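Local coordinates for putative GGDEF domain protein (Pseudomonas aeruginosa, PDB 7E6G), which probably acts as a diguanylate cyclase, joining two GTP molecules into cyclic di-GMP with release of diphosphate in a magnesium-dependent reaction, at residues A[113-118]-A[183-188]. Residues are numbered along the deposited sequence; the frame is centred on the assembly and turned at random.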
loop_
_atom_site.group_PDB
_atom_site.type_symbol
_atom_site.label_atom_id
_atom_site.label_comp_id
_atom_site.label_asym_id
_atom_site.label_seq_id
_atom_site.Cartn_x
_atom_site.Cartn_y
_atom_site.Cartn_z
ATOM N N ARG A 113 -32.721 0.607 -23.717
ATOM C CA ARG A 113 -32.434 1.176 -22.496
ATOM C C ARG A 113 -31.396 2.160 -22.614
ATOM O O ARG A 113 -31.490 3.003 -21.968
ATOM C CB ARG A 113 -32.085 0.103 -21.501
ATOM C CG ARG A 113 -31.681 0.569 -20.151
ATOM C CD ARG A 113 -31.418 -0.479 -19.169
ATOM N NE ARG A 113 -32.657 -1.045 -18.742
ATOM C CZ ARG A 113 -33.075 -2.292 -18.925
ATOM N NH1 ARG A 113 -32.389 -3.231 -19.506
ATOM N NH2 ARG A 113 -34.225 -2.575 -18.566
ATOM N N MET A 114 -30.369 1.968 -23.377
ATOM C CA MET A 114 -29.363 2.904 -23.551
ATOM C C MET A 114 -29.760 4.159 -24.182
ATOM O O MET A 114 -29.258 5.137 -23.925
ATOM C CB MET A 114 -28.245 2.329 -24.229
ATOM C CG MET A 114 -27.091 2.724 -23.504
ATOM S SD MET A 114 -25.736 2.906 -24.508
ATOM C CE MET A 114 -26.100 4.225 -25.509
ATOM N N LEU A 115 -30.591 4.037 -25.130
ATOM C CA LEU A 115 -31.119 5.049 -25.853
ATOM C C LEU A 115 -31.992 5.897 -25.183
ATOM O O LEU A 115 -31.961 6.956 -25.372
ATOM C CB LEU A 115 -31.711 4.472 -27.075
ATOM C CG LEU A 115 -30.598 4.696 -27.985
ATOM C CD1 LEU A 115 -29.626 3.621 -28.211
ATOM C CD2 LEU A 115 -30.963 5.354 -29.178
ATOM N N LEU A 116 -32.822 5.369 -24.402
ATOM C CA LEU A 116 -33.704 6.040 -23.589
ATOM C C LEU A 116 -33.022 6.789 -22.529
ATOM O O LEU A 116 -33.538 7.661 -22.049
ATOM C CB LEU A 116 -34.619 5.089 -23.002
ATOM C CG LEU A 116 -35.596 4.608 -23.949
ATOM C CD1 LEU A 116 -36.544 3.675 -23.409
ATOM C CD2 LEU A 116 -36.332 5.682 -24.549
ATOM N N GLU A 117 -31.996 6.271 -21.990
ATOM C CA GLU A 117 -31.239 6.864 -21.015
ATOM C C GLU A 117 -30.516 7.957 -21.509
ATOM O O GLU A 117 -30.397 8.830 -20.868
ATOM C CB GLU A 117 -30.471 5.811 -20.370
ATOM C CG GLU A 117 -29.173 6.097 -19.752
ATOM C CD GLU A 117 -28.531 4.815 -19.393
ATOM O OE1 GLU A 117 -29.238 3.862 -19.004
ATOM O OE2 GLU A 117 -27.316 4.747 -19.477
ATOM N N ARG A 118 -29.978 7.882 -22.667
ATOM C CA ARG A 118 -29.320 8.935 -23.290
ATOM C C ARG A 118 -30.263 9.938 -23.810
ATOM O O ARG A 118 -30.007 11.026 -23.831
ATOM C CB ARG A 118 -28.315 8.418 -24.217
ATOM C CG ARG A 118 -27.642 9.434 -25.084
ATOM C CD ARG A 118 -26.575 10.293 -24.476
ATOM N NE ARG A 118 -25.839 11.005 -25.486
ATOM C CZ ARG A 118 -24.707 10.575 -25.967
ATOM N NH1 ARG A 118 -24.222 9.459 -25.542
ATOM N NH2 ARG A 118 -24.050 11.215 -26.862
ATOM N N GLU A 183 -35.845 -2.181 -36.523
ATOM C CA GLU A 183 -35.869 -0.730 -36.431
ATOM C C GLU A 183 -34.618 -0.261 -35.703
ATOM O O GLU A 183 -34.133 -0.931 -34.780
ATOM C CB GLU A 183 -37.109 -0.224 -35.692
ATOM C CG GLU A 183 -38.418 -0.534 -36.366
ATOM C CD GLU A 183 -39.563 -0.629 -35.367
ATOM O OE1 GLU A 183 -39.567 -1.563 -34.527
ATOM O OE2 GLU A 183 -40.453 0.247 -35.404
ATOM N N PHE A 184 -34.106 0.893 -36.116
ATOM C CA PHE A 184 -32.928 1.494 -35.515
ATOM C C PHE A 184 -33.215 2.959 -35.220
ATOM O O PHE A 184 -33.903 3.638 -35.986
ATOM C CB PHE A 184 -31.700 1.388 -36.432
ATOM C CG PHE A 184 -31.275 -0.027 -36.760
ATOM C CD1 PHE A 184 -31.834 -0.707 -37.834
ATOM C CD2 PHE A 184 -30.284 -0.662 -36.014
ATOM C CE1 PHE A 184 -31.433 -1.979 -38.147
ATOM C CE2 PHE A 184 -29.875 -1.954 -36.327
ATOM C CZ PHE A 184 -30.451 -2.614 -37.394
ATOM N N LEU A 185 -32.681 3.448 -34.116
ATOM C CA LEU A 185 -32.843 4.838 -33.725
ATOM C C LEU A 185 -31.473 5.492 -33.733
ATOM O O LEU A 185 -30.573 5.073 -32.996
ATOM C CB LEU A 185 -33.504 4.960 -32.351
ATOM C CG LEU A 185 -33.857 6.404 -31.999
ATOM C CD1 LEU A 185 -34.766 7.039 -33.038
ATOM C CD2 LEU A 185 -34.514 6.474 -30.629
ATOM N N LEU A 186 -31.309 6.487 -34.589
ATOM C CA LEU A 186 -30.114 7.310 -34.642
ATOM C C LEU A 186 -30.364 8.542 -33.777
ATOM O O LEU A 186 -31.372 9.235 -33.959
ATOM C CB LEU A 186 -29.804 7.707 -36.089
ATOM C CG LEU A 186 -28.987 6.767 -37.002
ATOM C CD1 LEU A 186 -29.402 5.286 -36.915
ATOM C CD2 LEU A 186 -29.060 7.230 -38.450
ATOM N N LEU A 187 -29.476 8.792 -32.823
ATOM C CA LEU A 187 -29.464 10.027 -32.057
ATOM C C LEU A 187 -28.219 10.819 -32.436
ATOM O O LEU A 187 -27.083 10.362 -32.223
ATOM C CB LEU A 187 -29.496 9.754 -30.559
ATOM C CG LEU A 187 -29.325 11.006 -29.697
ATOM C CD1 LEU A 187 -30.608 11.753 -29.581
ATOM C CD2 LEU A 187 -28.869 10.584 -28.321
ATOM N N LEU A 188 -28.425 11.995 -33.020
ATOM C CA LEU A 188 -27.298 12.880 -33.280
ATOM C C LEU A 188 -27.337 14.007 -32.261
ATOM O O LEU A 188 -28.161 14.933 -32.382
ATOM C CB LEU A 188 -27.330 13.436 -34.707
ATOM C CG LEU A 188 -27.663 12.455 -35.822
ATOM C CD1 LEU A 188 -27.413 13.103 -37.178
ATOM C CD2 LEU A 188 -26.852 11.194 -35.668
#
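L115 reaches from helix 112-128 to L185 on strand 183-188, and one methyl does the touching. Its CD2 lies 4.0 Å from CD2 of L185, the two side chains running past each other in opposite directions. The same L115 methyl also approaches CB of L185 and sits 3.8 Å from the L185 carbonyl O, so it touches the strand's carbonyl oxygen as well as the side chain. One helical turn on, R118 meets L187 at an oblique angle: its CG is 3.6 Å from CD2 of L187, making this an apolar contact through the aliphatic part of the arginine. R118 leaves the helix with CG anti to the backbone N (chi1 173°) and then bends at chi2 (77°), which carries the guanidinium past the leucine methyl, where NE has a long, weak ion pair with E122.

L185 and L187, two residues apart, face the helix together, while L186 and L188 point to the other side of the sheet, where F184 packs on helix 152-168. L135 of the central strand 134-140 touches both helix-facing leucines, and L175 of strand 175-178 touches R118 and L187. The L185 side chain is about 10 Å from that of the magnesium ligand D139. The result is a leucine-rich helix-on-sheet core on one face of the GGDEF domain's mixed sheet, an arrangement of the nucleotide-cyclase-like alpha/beta fold.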